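Local coordinates for protein putative glycoside hydrolase (Bacteroides thetaiotaomicron VPI-5482, PDB 3HBZ) that is of unproven function but binds calcium and is a putative glycoside hydrolase that may play a role in carbohydrate metabolism, at residues E4-R16 against V76-T88. Residues are numbered along the deposited sequence; the frame is centred on the assembly and turned at random.
Sequences EAPNAEADILSCR and VTAADGFWKKKYT. With NA (sodium ion), chain E; CA (calcium ion), chain C; CAC (cacodylate ion), chain F.
Glu9 lies across Trp83 and Lys85, and its carboxylate reaches the calcium ion beside Lys84. Its OE2 binds calcium at 2.7 Å, and the carbonyl O of Lys84 binds the same ion at 2.3 Å. A cacodylate oxygen and two waters are also ligands. The cacodylate probably comes from the crystallisation liquor. The chain of Glu9 bends at its second torsion (chi2 111°), and its two oxygens diverge, OE2 to the calcium and OE1 to the indole. OE1 sits 3.2 Å from CE3 of Trp83, with the carboxylate and ring planes 27° apart. Ala8 CB rests on one face of the indole, 3.7 Å from the centroid of the five-membered ring of Trp83. Phe82 lies against the opposite face. Residues 76-88 form a beta hairpin that joins strands 72-77 and 84-92 of a mixed five-stranded sheet, while strand 12-16 pairs with 49-52. Val76 and Lys85 exchange backbone hydrogen bonds, and a type I turn runs from Ala78 to Gly81. Asp80 OD1 accepts from the backbone N of Phe82, an Asx turn, and from that of Trp83, which holds the loop before the indole. Ala10 presses its CB on the hairpin at Val76 CG1 and Ala78. Water 1 accepts from Ala10 N and donates to Val76 O, so it joins the two backbones. Further along, Lys85 NZ forms a salt bridge with Asp11, 2.6 Å to OD1, on the anti side and 27° out of the carboxylate plane. Both carboxylate oxygens of Asp11 also bind the sodium ion, along with Asn7 OD1 and two waters. Tyr87 OH accepts from Ile12 N at 3.0 Å and also from Lys85 NZ. Ile12 CD1 lies over one face of the Tyr87 ring, while Ile12 CG1 touches Val76 CG2.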
ATOM      1  N   GLU A   4       5.858  30.849   4.950  1.00 81.67           N
ATOM      2  CA  GLU A   4       7.224  31.071   4.422  1.00 86.90           C
ATOM      3  C   GLU A   4       7.288  30.594   2.961  1.00 90.45           C
ATOM      4  O   GLU A   4       7.570  31.388   2.049  1.00 92.65           O
ATOM      5  CB  GLU A   4       8.287  30.379   5.297  1.00 86.35           C
ATOM      6  N   ALA A   5       6.993  29.306   2.756  1.00 92.77           N
ATOM      7  CA  ALA A   5       6.843  28.717   1.417  1.00 93.19           C
ATOM      8  C   ALA A   5       5.375  28.278   1.171  1.00 94.11           C
ATOM      9  O   ALA A   5       5.020  27.134   1.457  1.00 93.03           O
ATOM     10  CB  ALA A   5       7.811  27.528   1.240  1.00 91.87           C
ATOM     11  N   PRO A   6       4.515  29.201   0.661  1.00 95.57           N
ATOM     12  CA  PRO A   6       3.174  28.823   0.135  1.00 95.21           C
ATOM     13  C   PRO A   6       3.163  27.530  -0.722  1.00 93.65           C
ATOM     14  O   PRO A   6       3.909  27.452  -1.686  1.00 94.52           O
ATOM     15  CB  PRO A   6       2.784  30.040  -0.749  1.00 95.84           C
ATOM     16  CG  PRO A   6       3.908  31.127  -0.541  1.00 96.96           C
ATOM     17  CD  PRO A   6       4.702  30.674   0.658  1.00 95.24           C
ATOM     18  N   ASN A   7       2.310  26.551  -0.415  1.00 91.44           N
ATOM     19  CA  ASN A   7       2.337  25.249  -1.145  1.00 90.28           C
ATOM     20  C   ASN A   7       1.818  25.258  -2.635  1.00 88.41           C
ATOM     21  O   ASN A   7       1.619  24.187  -3.232  1.00 91.45           O
ATOM     22  CB  ASN A   7       1.709  24.104  -0.284  1.00 90.28           C
ATOM     23  CG  ASN A   7       0.232  23.764  -0.644  1.00 89.69           C
ATOM     24  OD1 ASN A   7      -0.094  22.594  -0.863  1.00 87.46           O
ATOM     25  ND2 ASN A   7      -0.649  24.766  -0.674  1.00 89.07           N
ATOM     26  N   ALA A   8       1.661  26.445  -3.241  1.00 81.61           N
ATOM     27  CA  ALA A   8       1.203  26.568  -4.633  1.00 75.41           C
ATOM     28  C   ALA A   8      -0.135  25.836  -4.830  1.00 70.64           C
ATOM     29  O   ALA A   8      -1.197  26.419  -4.608  1.00 73.11           O
ATOM     30  CB  ALA A   8       2.274  26.074  -5.635  1.00 71.80           C
ATOM     31  N   GLU A   9      -0.069  24.565  -5.207  1.00 63.76           N
ATOM     32  CA  GLU A   9      -1.256  23.771  -5.552  1.00 59.48           C
ATOM     33  C   GLU A   9      -2.208  23.542  -4.331  1.00 54.81           C
ATOM     34  O   GLU A   9      -1.756  23.288  -3.218  1.00 54.71           O
ATOM     35  CB  GLU A   9      -0.815  22.413  -6.121  1.00 58.92           C
ATOM     36  CG  GLU A   9      -1.411  22.049  -7.456  1.00 64.56           C
ATOM     37  CD  GLU A   9      -0.410  22.038  -8.608  1.00 65.52           C
ATOM     38  OE1 GLU A   9       0.445  22.944  -8.662  1.00 75.46           O
ATOM     39  OE2 GLU A   9      -0.506  21.136  -9.484  1.00 46.80           O
ATOM     40  N   ALA A  10      -3.517  23.638  -4.573  1.00 45.28           N
ATOM     41  CA  ALA A  10      -4.483  23.382  -3.589  1.00 39.03           C
ATOM     42  C   ALA A  10      -5.057  21.938  -3.646  1.00 33.87           C
ATOM     43  O   ALA A  10      -5.232  21.300  -4.699  1.00 29.83           O
ATOM     44  CB  ALA A  10      -5.548  24.407  -3.657  1.00 45.30           C
ATOM     45  N   ASP A  11      -5.282  21.423  -2.456  1.00 29.37           N
ATOM     46  CA  ASP A  11      -5.542  20.030  -2.254  1.00 28.19           C
ATOM     47  C   ASP A  11      -6.969  19.780  -1.821  1.00 29.02           C
ATOM     48  O   ASP A  11      -7.611  20.620  -1.190  1.00 27.00           O
ATOM     49  CB  ASP A  11      -4.611  19.502  -1.178  1.00 30.00           C
ATOM     50  CG  ASP A  11      -3.146  19.681  -1.546  1.00 32.24           C
ATOM     51  OD1 ASP A  11      -2.752  19.476  -2.711  1.00 31.04           O
ATOM     52  OD2 ASP A  11      -2.386  20.069  -0.684  1.00 31.08           O
ATOM     53  N   ILE A  12      -7.425  18.575  -2.119  1.00 25.25           N
ATOM     54  CA  ILE A  12      -8.512  17.960  -1.387  1.00 24.03           C
ATOM     55  C   ILE A  12      -7.907  17.400  -0.129  1.00 26.84           C
ATOM     56  O   ILE A  12      -7.021  16.576  -0.211  1.00 25.89           O
ATOM     57  CB  ILE A  12      -9.141  16.817  -2.181  1.00 25.46           C
ATOM     58  CG1 ILE A  12      -9.855  17.382  -3.436  1.00 25.75           C
ATOM     59  CG2 ILE A  12     -10.140  16.065  -1.320  1.00 22.20           C
ATOM     60  CD1 ILE A  12     -10.440  16.289  -4.379  1.00 20.93           C
ATOM     61  N   LEU A  13      -8.411  17.825   1.020  1.00 26.01           N
ATOM     62  CA  LEU A  13      -7.859  17.410   2.317  1.00 27.08           C
ATOM     63  C   LEU A  13      -8.654  16.313   2.959  1.00 25.24           C
ATOM     64  O   LEU A  13      -8.157  15.652   3.831  1.00 27.68           O
ATOM     65  CB  LEU A  13      -7.762  18.606   3.267  1.00 21.19           C
ATOM     66  CG  LEU A  13      -6.849  19.734   2.797  1.00 28.84           C
ATOM     67  CD1 LEU A  13      -7.036  20.925   3.750  1.00 20.99           C
ATOM     68  CD2 LEU A  13      -5.374  19.222   2.757  1.00 20.43           C
ATOM     69  N   SER A  14      -9.906  16.118   2.554  1.00 25.47           N
ATOM     70  CA  SER A  14     -10.718  14.995   3.062  1.00 23.43           C
ATOM     71  C   SER A  14     -11.853  14.709   2.131  1.00 24.99           C
ATOM     72  O   SER A  14     -12.206  15.548   1.309  1.00 28.01           O
ATOM     73  CB  SER A  14     -11.287  15.276   4.486  1.00 26.99           C
ATOM     74  OG  SER A  14     -12.351  16.249   4.471  1.00 28.35           O
ATOM     75  N   CYS A  15     -12.442  13.533   2.305  1.00 26.23           N
ATOM     76  CA  CYS A  15     -13.569  13.076   1.474  1.00 26.88           C
ATOM     77  C   CYS A  15     -14.500  12.292   2.327  1.00 28.10           C
ATOM     78  O   CYS A  15     -14.041  11.459   3.097  1.00 30.37           O
ATOM     79  CB  CYS A  15     -13.058  12.143   0.387  1.00 23.66           C
ATOM     80  SG  CYS A  15     -14.287  11.587  -0.755  1.00 35.39           S
ATOM     81  N   ARG A  16     -15.805  12.516   2.179  1.00 29.37           N
ATOM     82  CA  ARG A  16     -16.773  11.657   2.807  1.00 31.06           C
ATOM     83  C   ARG A  16     -18.029  11.574   1.960  1.00 31.59           C
ATOM     84  O   ARG A  16     -18.171  12.352   1.013  1.00 30.01           O
ATOM     85  CB  ARG A  16     -17.064  12.118   4.219  1.00 32.98           C
ATOM     86  CG  ARG A  16     -17.969  13.278   4.312  1.00 38.97           C
ATOM     87  CD  ARG A  16     -18.039  13.751   5.736  1.00 48.10           C
ATOM     88  NE  ARG A  16     -19.168  14.658   5.902  1.00 60.63           N
ATOM     89  CZ  ARG A  16     -20.414  14.299   6.213  1.00 59.60           C
ATOM     90  NH1 ARG A  16     -20.744  13.026   6.428  1.00 59.13           N
ATOM     91  NH2 ARG A  16     -21.337  15.242   6.313  1.00 66.06           N
ATOM     92  N   VAL A  76      -9.389  21.160  -8.716  1.00 25.33           N
ATOM     93  CA  VAL A  76      -9.271  22.109  -7.633  1.00 25.73           C
ATOM     94  C   VAL A  76      -8.404  23.257  -8.154  1.00 23.90           C
ATOM     95  O   VAL A  76      -7.328  23.045  -8.722  1.00 25.10           O
ATOM     96  CB  VAL A  76      -8.626  21.472  -6.423  1.00 24.29           C
ATOM     97  CG1 VAL A  76      -8.479  22.461  -5.293  1.00 26.15           C
ATOM     98  CG2 VAL A  76      -9.437  20.224  -5.960  1.00 21.89           C
ATOM     99  N   THR A  77      -8.922  24.473  -8.000  1.00 23.83           N
ATOM    100  CA  THR A  77      -8.218  25.683  -8.343  1.00 22.53           C
ATOM    101  C   THR A  77      -7.923  26.431  -7.070  1.00 25.85           C
ATOM    102  O   THR A  77      -8.837  26.626  -6.251  1.00 23.64           O
ATOM    103  CB  THR A  77      -9.084  26.569  -9.245  1.00 26.25           C
ATOM    104  OG1 THR A  77      -9.463  25.812 -10.401  1.00 21.79           O
ATOM    105  CG2 THR A  77      -8.312  27.856  -9.649  1.00 20.52           C
ATOM    106  N   ALA A  78      -6.659  26.834  -6.913  1.00 23.17           N
ATOM    107  CA  ALA A  78      -6.264  27.667  -5.784  1.00 26.82           C
ATOM    108  C   ALA A  78      -6.930  29.010  -5.849  1.00 27.55           C
ATOM    109  O   ALA A  78      -7.471  29.418  -6.899  1.00 28.81           O
ATOM    110  CB  ALA A  78      -4.722  27.833  -5.683  1.00 22.91           C
ATOM    111  N   ALA A  79      -6.886  29.672  -4.695  1.00 27.14           N
ATOM    112  CA  ALA A  79      -7.442  30.997  -4.481  1.00 26.03           C
ATOM    113  C   ALA A  79      -6.952  31.932  -5.518  1.00 25.79           C
ATOM    114  O   ALA A  79      -7.718  32.750  -5.980  1.00 27.77           O
ATOM    115  CB  ALA A  79      -7.047  31.538  -3.092  1.00 25.56           C
ATOM    116  N   ASP A  80      -5.676  31.828  -5.892  1.00 25.19           N
ATOM    117  CA  ASP A  80      -5.104  32.749  -6.882  1.00 26.09           C
ATOM    118  C   ASP A  80      -5.620  32.562  -8.311  1.00 27.24           C
ATOM    119  O   ASP A  80      -5.316  33.378  -9.149  1.00 29.87           O
ATOM    120  CB  ASP A  80      -3.581  32.716  -6.868  1.00 26.09           C
ATOM    121  CG  ASP A  80      -2.986  31.317  -7.085  1.00 35.13           C
ATOM    122  OD1 ASP A  80      -3.486  30.489  -7.896  1.00 29.73           O
ATOM    123  OD2 ASP A  80      -1.954  31.064  -6.443  1.00 46.98           O
ATOM    124  N   GLY A  81      -6.378  31.497  -8.589  1.00 26.43           N
ATOM    125  CA  GLY A  81      -6.855  31.207  -9.947  1.00 25.72           C
ATOM    126  C   GLY A  81      -5.832  30.662 -10.943  1.00 26.11           C
ATOM    127  O   GLY A  81      -6.182  30.336 -12.076  1.00 29.97           O
ATOM    128  N   PHE A  82      -4.571  30.571 -10.547  1.00 22.86           N
ATOM    129  CA  PHE A  82      -3.488  30.083 -11.420  1.00 22.67           C
ATOM    130  C   PHE A  82      -3.227  28.591 -11.189  1.00 23.01           C
ATOM    131  O   PHE A  82      -3.270  27.799 -12.110  1.00 24.06           O
ATOM    132  CB  PHE A  82      -2.246  30.932 -11.113  1.00 19.37           C
ATOM    133  CG  PHE A  82      -1.009  30.559 -11.899  1.00 25.90           C
ATOM    134  CD1 PHE A  82      -0.873  30.922 -13.235  1.00 17.50           C
ATOM    135  CD2 PHE A  82       0.046  29.915 -11.279  1.00 23.13           C
ATOM    136  CE1 PHE A  82       0.295  30.604 -13.938  1.00 23.15           C
ATOM    137  CE2 PHE A  82       1.184  29.603 -11.962  1.00 24.64           C
ATOM    138  CZ  PHE A  82       1.329  29.958 -13.287  1.00 22.74           C
ATOM    139  N   TRP A  83      -2.955  28.202  -9.947  1.00 21.55           N
ATOM    140  CA  TRP A  83      -2.612  26.815  -9.659  1.00 21.63           C
ATOM    141  C   TRP A  83      -3.862  25.957  -9.652  1.00 23.29           C
ATOM    142  O   TRP A  83      -4.845  26.302  -9.014  1.00 25.67           O
ATOM    143  CB  TRP A  83      -1.883  26.674  -8.302  1.00 23.69           C
ATOM    144  CG  TRP A  83      -0.599  27.404  -8.256  1.00 26.42           C
ATOM    145  CD1 TRP A  83      -0.374  28.593  -7.638  1.00 30.94           C
ATOM    146  CD2 TRP A  83       0.642  27.040  -8.891  1.00 29.13           C
ATOM    147  NE1 TRP A  83       0.929  29.007  -7.843  1.00 33.64           N
ATOM    148  CE2 TRP A  83       1.571  28.074  -8.615  1.00 24.35           C
ATOM    149  CE3 TRP A  83       1.056  25.948  -9.656  1.00 27.80           C
ATOM    150  CZ2 TRP A  83       2.896  28.016  -9.025  1.00 28.08           C
ATOM    151  CZ3 TRP A  83       2.356  25.902 -10.089  1.00 25.89           C
ATOM    152  CH2 TRP A  83       3.274  26.930  -9.779  1.00 30.01           C
ATOM    153  N   LYS A  84      -3.812  24.833 -10.361  1.00 24.38           N
ATOM    154  CA  LYS A  84      -4.943  23.885 -10.448  1.00 26.26           C
ATOM    155  C   LYS A  84      -4.412  22.461 -10.280  1.00 28.64           C
ATOM    156  O   LYS A  84      -3.262  22.195 -10.555  1.00 30.38           O
ATOM    157  CB  LYS A  84      -5.659  23.986 -11.801  1.00 26.75           C
ATOM    158  CG  LYS A  84      -6.208  25.365 -12.116  1.00 30.48           C
ATOM    159  CD  LYS A  84      -6.906  25.384 -13.490  1.00 31.83           C
ATOM    160  CE  LYS A  84      -8.018  26.495 -13.533  1.00 32.21           C
ATOM    161  NZ  LYS A  84      -8.632  26.533 -14.885  1.00 50.31           N
ATOM    162  N   LYS A  85      -5.227  21.549  -9.797  1.00 27.16           N
ATOM    163  CA  LYS A  85      -4.806  20.168  -9.733  1.00 28.52           C
ATOM    164  C   LYS A  85      -6.003  19.317 -10.066  1.00 27.51           C
ATOM    165  O   LYS A  85      -7.069  19.542  -9.523  1.00 27.49           O
ATOM    166  CB  LYS A  85      -4.309  19.800  -8.314  1.00 25.58           C
ATOM    167  CG  LYS A  85      -3.200  18.780  -8.341  1.00 43.26           C
ATOM    168  CD  LYS A  85      -3.069  17.894  -7.078  1.00 41.58           C
ATOM    169  CE  LYS A  85      -3.010  18.647  -5.785  1.00 33.69           C
ATOM    170  NZ  LYS A  85      -2.368  17.792  -4.714  1.00 33.15           N
ATOM    171  N   LYS A  86      -5.800  18.291 -10.871  1.00 24.71           N
ATOM    172  CA  LYS A  86      -6.852  17.353 -11.186  1.00 26.22           C
ATOM    173  C   LYS A  86      -6.725  16.139 -10.299  1.00 24.24           C
ATOM    174  O   LYS A  86      -5.641  15.589 -10.144  1.00 28.97           O
ATOM    175  CB  LYS A  86      -6.736  16.925 -12.667  1.00 29.90           C
ATOM    176  CG  LYS A  86      -8.044  16.700 -13.364  1.00 46.18           C
ATOM    177  CD  LYS A  86      -7.926  16.961 -14.919  1.00 52.68           C
ATOM    178  CE  LYS A  86      -6.943  16.003 -15.615  1.00 56.58           C
ATOM    179  NZ  LYS A  86      -6.804  16.210 -17.119  1.00 59.61           N
ATOM    180  N   TYR A  87      -7.842  15.720  -9.726  1.00 22.70           N
ATOM    181  CA  TYR A  87      -7.918  14.482  -8.986  1.00 25.82           C
ATOM    182  C   TYR A  87      -8.827  13.527  -9.722  1.00 25.09           C
ATOM    183  O   TYR A  87      -9.860  13.961 -10.235  1.00 27.73           O
ATOM    184  CB  TYR A  87      -8.520  14.737  -7.618  1.00 22.66           C
ATOM    185  CG  TYR A  87      -7.617  15.359  -6.583  1.00 29.29           C
ATOM    186  CD1 TYR A  87      -7.457  16.728  -6.504  1.00 26.17           C
ATOM    187  CD2 TYR A  87      -7.011  14.577  -5.603  1.00 27.21           C
ATOM    188  CE1 TYR A  87      -6.663  17.295  -5.525  1.00 25.92           C
ATOM    189  CE2 TYR A  87      -6.230  15.138  -4.608  1.00 26.33           C
ATOM    190  CZ  TYR A  87      -6.090  16.496  -4.554  1.00 23.66           C
ATOM    191  OH  TYR A  87      -5.289  17.061  -3.601  1.00 24.15           O
ATOM    192  N   THR A  88      -8.435  12.252  -9.757  1.00 25.35           N
ATOM    193  CA  THR A  88      -9.261  11.141 -10.165  1.00 24.99           C
ATOM    194  C   THR A  88      -9.851  10.466  -8.936  1.00 26.64           C
ATOM    195  O   THR A  88      -9.143   9.937  -8.090  1.00 26.14           O
ATOM    196  CB  THR A  88      -8.447  10.104 -10.957  1.00 28.18           C
ATOM    197  OG1 THR A  88      -7.885  10.734 -12.115  1.00 28.96           O
ATOM    198  CG2 THR A  88      -9.309   8.898 -11.408  1.00 24.89           C
TER
HETATM  199 NA    NA E   4      -0.503  20.623  -2.561  1.00 56.24          NA
HETATM  200 CA    CA C   2      -1.447  21.874 -11.900  0.80 51.22          CA
HETATM  201 AS   CAC F   5      -1.280  24.963 -13.516  0.80 50.43          AS
HETATM  202  O1  CAC F   5      -1.405  23.981 -12.073  0.80 44.00           O
HETATM  203  O2  CAC F   5      -2.742  25.189 -14.434  0.80 50.84           O
HETATM  204  C1  CAC F   5      -0.415  26.617 -12.957  0.80 42.98           C
HETATM  205  C2  CAC F   5      -0.078  24.040 -14.775  0.80 40.77           C
HETATM  206  O   HOH W   1      -4.883  23.363  -6.713  1.00 43.10           O
HETATM  207  O   HOH W   2       0.077  18.973  -4.592  1.00 43.61           O
HETATM  208  O   HOH W   3      -2.790  21.812 -13.982  1.00 38.87           O
HETATM  209  O   HOH W   4      -1.305  19.601 -11.384  1.00 36.45           O
HETATM  210  O   HOH W   5      -0.153  18.962  -1.323  1.00 35.55           O